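Local coordinates for SUMO1 linked HERC2 ZZ domain (Small ubiquitin-related modifier 1,E3 ubiquitin-protein ligase HERC2) (PDB 6WW3) that binds the SUMO1 tail through the zinc-binding ZZ domain of HERC2, an E3 ubiquitin-protein ligase, in an engineered fusion of the two, at residues T12-F26 with D33-K45. Sequence-based numbering, arbitrary orientation.
Sequences TCDGCQMFPINGSRF and DFDFCETCFKTKK. With ZN (zinc ion), chain C.
C13 and C16 of one CxxC pair and C37 and C40 of another bind a single zinc ion, all through SG, in the Cys4 site of the HERC2 ZZ finger. The C13 thiolate is gripped further by C37 N, whose N-H points almost straight at SG (3.1 Å, 167°), while C37, at the N-cap of helix 38-43, accepts from C40 N through its own SG. One step out from the metal, D14 N donates to D35 O (2.8 Å), and D35 N donates in return to D14 OD2 (2.8 Å), which CG beside the backbone N (chi1 -66°) turns toward it. D14 CB makes a CH-pi contact over a face of the F34 ring. F26 and F36 form an antiparallel hydrogen-bonded pair, and the F26 ring lies in an offset stack with F41, centroids 4.2 Å apart and planes at 6°; F52 of strand 52-55 touches F26, F36 and F41. The extended R25 brings NE (2.8 Å) and NH2 (2.9 Å) side-on to D35 OD2, which lies in the guanidinium plane. A leucine in place of R25 would probably leave the D35 carboxylate without its cationic mate, with its OD1 4.5 Å from D14 OD2. The N-H bonds to C13 SG and C37 SG probably temper the charge of the zinc-bound thiolates, and R25 separately offsets, in all likelihood, that of D35 beside D14.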
loop_
_atom_site.group_PDB
_atom_site.type_symbol
_atom_site.label_atom_id
_atom_site.label_comp_id
_atom_site.label_asym_id
_atom_site.label_seq_id
_atom_site.Cartn_x
_atom_site.Cartn_y
_atom_site.Cartn_z
ATOM N N THR A 12 4.002 -4.978 -4.605
ATOM C CA THR A 12 5.181 -4.149 -4.379
ATOM C C THR A 12 4.726 -2.751 -3.973
ATOM O O THR A 12 3.761 -2.226 -4.533
ATOM C CB THR A 12 6.031 -4.055 -5.658
ATOM O OG1 THR A 12 6.288 -5.363 -6.182
ATOM C CG2 THR A 12 7.356 -3.356 -5.407
ATOM N N CYS A 13 5.403 -2.148 -2.991
ATOM C CA CYS A 13 5.187 -0.728 -2.713
ATOM C C CYS A 13 5.929 0.113 -3.751
ATOM O O CYS A 13 7.152 0.023 -3.878
ATOM C CB CYS A 13 5.648 -0.346 -1.312
ATOM S SG CYS A 13 5.637 1.461 -1.010
ATOM N N ASP A 14 5.201 0.939 -4.485
ATOM C CA ASP A 14 5.847 1.745 -5.511
ATOM C C ASP A 14 6.660 2.890 -4.941
ATOM O O ASP A 14 7.366 3.549 -5.704
ATOM C CB ASP A 14 4.807 2.283 -6.487
ATOM C CG ASP A 14 4.151 1.177 -7.279
ATOM O OD1 ASP A 14 4.850 0.563 -8.096
ATOM O OD2 ASP A 14 2.949 0.912 -7.083
ATOM N N GLY A 15 6.578 3.142 -3.639
ATOM C CA GLY A 15 7.355 4.192 -3.020
ATOM C C GLY A 15 8.755 3.767 -2.624
ATOM O O GLY A 15 9.703 4.533 -2.799
ATOM N N CYS A 16 8.899 2.536 -2.112
ATOM C CA CYS A 16 10.154 2.066 -1.545
ATOM C C CYS A 16 10.553 0.681 -2.026
ATOM O O CYS A 16 11.557 0.147 -1.543
ATOM C CB CYS A 16 10.083 2.065 -0.006
ATOM S SG CYS A 16 8.989 0.811 0.698
ATOM N N GLN A 17 9.783 0.084 -2.940
ATOM C CA GLN A 17 10.038 -1.237 -3.509
ATOM C C GLN A 17 9.966 -2.360 -2.479
ATOM O O GLN A 17 10.437 -3.467 -2.754
ATOM C CB GLN A 17 11.396 -1.299 -4.227
ATOM C CG GLN A 17 11.627 -0.174 -5.218
ATOM C CD GLN A 17 10.443 0.065 -6.129
ATOM O OE1 GLN A 17 9.979 1.194 -6.270
ATOM N NE2 GLN A 17 9.944 -0.997 -6.753
ATOM N N MET A 18 9.359 -2.118 -1.313
ATOM C CA MET A 18 9.074 -3.200 -0.361
ATOM C C MET A 18 8.286 -4.308 -1.056
ATOM O O MET A 18 7.340 -4.028 -1.796
ATOM C CB MET A 18 8.274 -2.659 0.831
ATOM C CG MET A 18 7.772 -3.712 1.823
ATOM S SD MET A 18 6.555 -3.079 3.002
ATOM C CE MET A 18 7.529 -1.892 3.918
ATOM N N PHE A 19 8.708 -5.559 -0.861
ATOM C CA PHE A 19 8.032 -6.700 -1.492
ATOM C C PHE A 19 8.211 -8.005 -0.719
ATOM O O PHE A 19 9.335 -8.449 -0.505
ATOM C CB PHE A 19 8.536 -6.915 -2.917
ATOM C CG PHE A 19 7.889 -8.076 -3.615
ATOM C CD1 PHE A 19 6.661 -7.926 -4.238
ATOM C CD2 PHE A 19 8.481 -9.322 -3.605
ATOM C CE1 PHE A 19 6.059 -9.000 -4.872
ATOM C CE2 PHE A 19 7.867 -10.399 -4.222
ATOM C CZ PHE A 19 6.660 -10.234 -4.858
ATOM N N PRO A 20 7.100 -8.633 -0.312
ATOM C CA PRO A 20 5.729 -8.130 -0.449
ATOM C C PRO A 20 5.480 -7.038 0.572
ATOM O O PRO A 20 6.259 -6.958 1.535
ATOM C CB PRO A 20 4.869 -9.356 -0.131
ATOM C CG PRO A 20 5.714 -10.112 0.872
ATOM C CD PRO A 20 7.139 -9.933 0.378
ATOM N N ILE A 21 4.465 -6.189 0.365
ATOM C CA ILE A 21 4.105 -5.228 1.399
ATOM C C ILE A 21 3.728 -5.991 2.665
ATOM O O ILE A 21 2.934 -6.941 2.624
ATOM C CB ILE A 21 2.951 -4.325 0.932
ATOM C CG1 ILE A 21 3.374 -3.475 -0.276
ATOM C CG2 ILE A 21 2.465 -3.413 2.087
ATOM C CD1 ILE A 21 2.392 -2.401 -0.638
ATOM N N ASN A 22 4.302 -5.583 3.797
ATOM C CA ASN A 22 3.809 -6.041 5.084
ATOM C C ASN A 22 3.103 -4.881 5.790
ATOM O O ASN A 22 3.398 -3.715 5.538
ATOM C CB ASN A 22 4.932 -6.635 5.955
ATOM C CG ASN A 22 5.961 -5.608 6.388
ATOM O OD1 ASN A 22 6.855 -5.255 5.630
ATOM N ND2 ASN A 22 5.822 -5.108 7.606
ATOM N N GLY A 23 2.131 -5.215 6.636
ATOM C CA GLY A 23 1.257 -4.223 7.227
ATOM C C GLY A 23 0.070 -3.901 6.336
ATOM O O GLY A 23 -0.321 -4.684 5.463
ATOM N N SER A 24 -0.524 -2.727 6.573
ATOM C CA SER A 24 -1.640 -2.298 5.740
ATOM C C SER A 24 -1.139 -1.852 4.374
ATOM O O SER A 24 -0.090 -1.214 4.250
ATOM C CB SER A 24 -2.439 -1.168 6.395
ATOM O OG SER A 24 -3.112 -1.613 7.563
ATOM N N ARG A 25 -1.902 -2.201 3.347
ATOM C CA ARG A 25 -1.611 -1.862 1.962
ATOM C C ARG A 25 -2.523 -0.727 1.515
ATOM O O ARG A 25 -3.722 -0.735 1.794
ATOM C CB ARG A 25 -1.823 -3.099 1.080
ATOM C CG ARG A 25 -2.000 -2.829 -0.391
ATOM C CD ARG A 25 -2.535 -4.047 -1.131
ATOM N NE ARG A 25 -2.616 -3.786 -2.567
ATOM C CZ ARG A 25 -3.209 -4.564 -3.464
ATOM N NH1 ARG A 25 -3.801 -5.688 -3.095
ATOM N NH2 ARG A 25 -3.207 -4.204 -4.744
ATOM N N PHE A 26 -1.963 0.251 0.815
ATOM C CA PHE A 26 -2.746 1.386 0.329
ATOM C C PHE A 26 -2.703 1.405 -1.195
ATOM O O PHE A 26 -1.687 1.780 -1.787
ATOM C CB PHE A 26 -2.239 2.703 0.917
ATOM C CG PHE A 26 -2.436 2.805 2.406
ATOM C CD1 PHE A 26 -3.556 3.442 2.926
ATOM C CD2 PHE A 26 -1.527 2.219 3.283
ATOM C CE1 PHE A 26 -3.752 3.518 4.297
ATOM C CE2 PHE A 26 -1.719 2.289 4.655
ATOM C CZ PHE A 26 -2.834 2.948 5.156
ATOM N N ASP A 33 -2.080 0.841 -11.352
ATOM C CA ASP A 33 -1.506 -0.284 -10.625
ATOM C C ASP A 33 -0.486 0.231 -9.613
ATOM O O ASP A 33 0.700 -0.075 -9.718
ATOM C CB ASP A 33 -0.867 -1.262 -11.622
ATOM C CG ASP A 33 -0.224 -2.477 -10.960
ATOM O OD1 ASP A 33 0.873 -2.833 -11.405
ATOM O OD2 ASP A 33 -0.794 -3.076 -10.023
ATOM N N PHE A 34 -0.928 1.042 -8.647
ATOM C CA PHE A 34 -0.017 1.760 -7.761
ATOM C C PHE A 34 -0.386 1.488 -6.309
ATOM O O PHE A 34 -1.538 1.689 -5.912
ATOM C CB PHE A 34 -0.045 3.270 -8.052
ATOM C CG PHE A 34 1.025 4.068 -7.325
ATOM C CD1 PHE A 34 0.893 4.372 -5.979
ATOM C CD2 PHE A 34 2.154 4.518 -8.003
ATOM C CE1 PHE A 34 1.880 5.102 -5.306
ATOM C CE2 PHE A 34 3.135 5.259 -7.351
ATOM C CZ PHE A 34 2.994 5.551 -5.990
ATOM N N ASP A 35 0.603 1.083 -5.517
ATOM C CA ASP A 35 0.409 0.746 -4.112
ATOM C C ASP A 35 1.492 1.397 -3.265
ATOM O O ASP A 35 2.624 1.573 -3.714
ATOM C CB ASP A 35 0.425 -0.774 -3.882
ATOM C CG ASP A 35 -0.620 -1.506 -4.709
ATOM O OD1 ASP A 35 -0.312 -1.889 -5.855
ATOM O OD2 ASP A 35 -1.736 -1.725 -4.204
ATOM N N PHE A 36 1.124 1.754 -2.031
ATOM C CA PHE A 36 2.032 2.262 -1.008
ATOM C C PHE A 36 2.001 1.346 0.207
ATOM O O PHE A 36 0.931 0.897 0.612
ATOM C CB PHE A 36 1.605 3.653 -0.523
ATOM C CG PHE A 36 2.178 4.795 -1.303
ATOM C CD1 PHE A 36 3.423 4.707 -1.896
ATOM C CD2 PHE A 36 1.473 5.985 -1.407
ATOM C CE1 PHE A 36 3.953 5.781 -2.583
ATOM C CE2 PHE A 36 2.005 7.062 -2.100
ATOM C CZ PHE A 36 3.243 6.957 -2.686
ATOM N N CYS A 37 3.152 1.119 0.830
ATOM C CA CYS A 37 3.105 0.661 2.209
ATOM C C CYS A 37 2.684 1.833 3.101
ATOM O O CYS A 37 2.533 2.970 2.642
ATOM C CB CYS A 37 4.446 0.074 2.644
ATOM S SG CYS A 37 5.738 1.310 2.916
ATOM N N GLU A 38 2.456 1.557 4.386
ATOM C CA GLU A 38 1.878 2.603 5.230
ATOM C C GLU A 38 2.850 3.757 5.441
ATOM O O GLU A 38 2.445 4.925 5.386
ATOM C CB GLU A 38 1.411 2.040 6.574
ATOM C CG GLU A 38 0.784 3.108 7.473
ATOM C CD GLU A 38 0.007 2.534 8.650
ATOM O OE1 GLU A 38 -0.258 1.314 8.672
ATOM O OE2 GLU A 38 -0.309 3.308 9.572
ATOM N N THR A 39 4.131 3.462 5.686
ATOM C CA THR A 39 5.105 4.538 5.841
ATOM C C THR A 39 5.150 5.410 4.592
ATOM O O THR A 39 5.087 6.637 4.678
ATOM C CB THR A 39 6.499 3.987 6.131
ATOM O OG1 THR A 39 6.478 3.222 7.341
ATOM C CG2 THR A 39 7.474 5.148 6.286
ATOM N N CYS A 40 5.235 4.783 3.413
ATOM C CA CYS A 40 5.237 5.550 2.170
ATOM C C CYS A 40 3.942 6.325 1.999
ATOM O O CYS A 40 3.955 7.474 1.537
ATOM C CB CYS A 40 5.453 4.624 0.976
ATOM S SG CYS A 40 7.144 4.099 0.795
ATOM N N PHE A 41 2.808 5.710 2.357
ATOM C CA PHE A 41 1.535 6.410 2.240
ATOM C C PHE A 41 1.533 7.692 3.054
ATOM O O PHE A 41 0.907 8.674 2.649
ATOM C CB PHE A 41 0.374 5.520 2.677
ATOM C CG PHE A 41 -0.940 6.254 2.756
ATOM C CD1 PHE A 41 -1.540 6.762 1.603
ATOM C CD2 PHE A 41 -1.572 6.443 3.971
ATOM C CE1 PHE A 41 -2.744 7.448 1.663
ATOM C CE2 PHE A 41 -2.790 7.126 4.048
ATOM C CZ PHE A 41 -3.373 7.634 2.895
ATOM N N LYS A 42 2.204 7.693 4.211
ATOM C CA LYS A 42 2.238 8.846 5.100
ATOM C C LYS A 42 3.300 9.875 4.723
ATOM O O LYS A 42 3.264 10.982 5.265
ATOM C CB LYS A 42 2.508 8.407 6.547
ATOM C CG LYS A 42 1.458 7.540 7.228
ATOM C CD LYS A 42 0.163 8.244 7.455
ATOM C CE LYS A 42 -0.726 7.377 8.331
ATOM N NZ LYS A 42 -2.135 7.874 8.380
ATOM N N THR A 43 4.265 9.546 3.853
ATOM C CA THR A 43 5.422 10.430 3.677
ATOM C C THR A 43 5.733 10.784 2.228
ATOM O O THR A 43 6.385 11.799 1.967
ATOM C CB THR A 43 6.673 9.813 4.315
ATOM O OG1 THR A 43 7.002 8.577 3.663
ATOM C CG2 THR A 43 6.445 9.549 5.789
ATOM N N LYS A 44 5.355 9.935 1.286
ATOM C CA LYS A 44 5.683 10.193 -0.107
ATOM C C LYS A 44 4.662 11.118 -0.741
ATOM O O LYS A 44 3.473 11.082 -0.416
ATOM C CB LYS A 44 5.768 8.900 -0.920
ATOM C CG LYS A 44 7.167 8.322 -1.103
ATOM C CD LYS A 44 7.837 7.926 0.160
ATOM C CE LYS A 44 9.005 7.019 -0.150
ATOM N NZ LYS A 44 9.752 6.712 1.098
ATOM N N LYS A 45 5.139 11.936 -1.673
ATOM C CA LYS A 45 4.262 12.812 -2.428
ATOM C C LYS A 45 3.556 12.029 -3.534
ATOM O O LYS A 45 4.143 11.146 -4.168
ATOM C CB LYS A 45 5.075 13.979 -2.992
HETATM ZN ZN ZN C . 6.949 1.865 0.881
HETATM O O HOH W 1 2.997 1.232 -10.354
HETATM O O HOH W 2 2.423 -1.123 5.455
HETATM O O HOH W 3 0.854 -0.936 8.306
#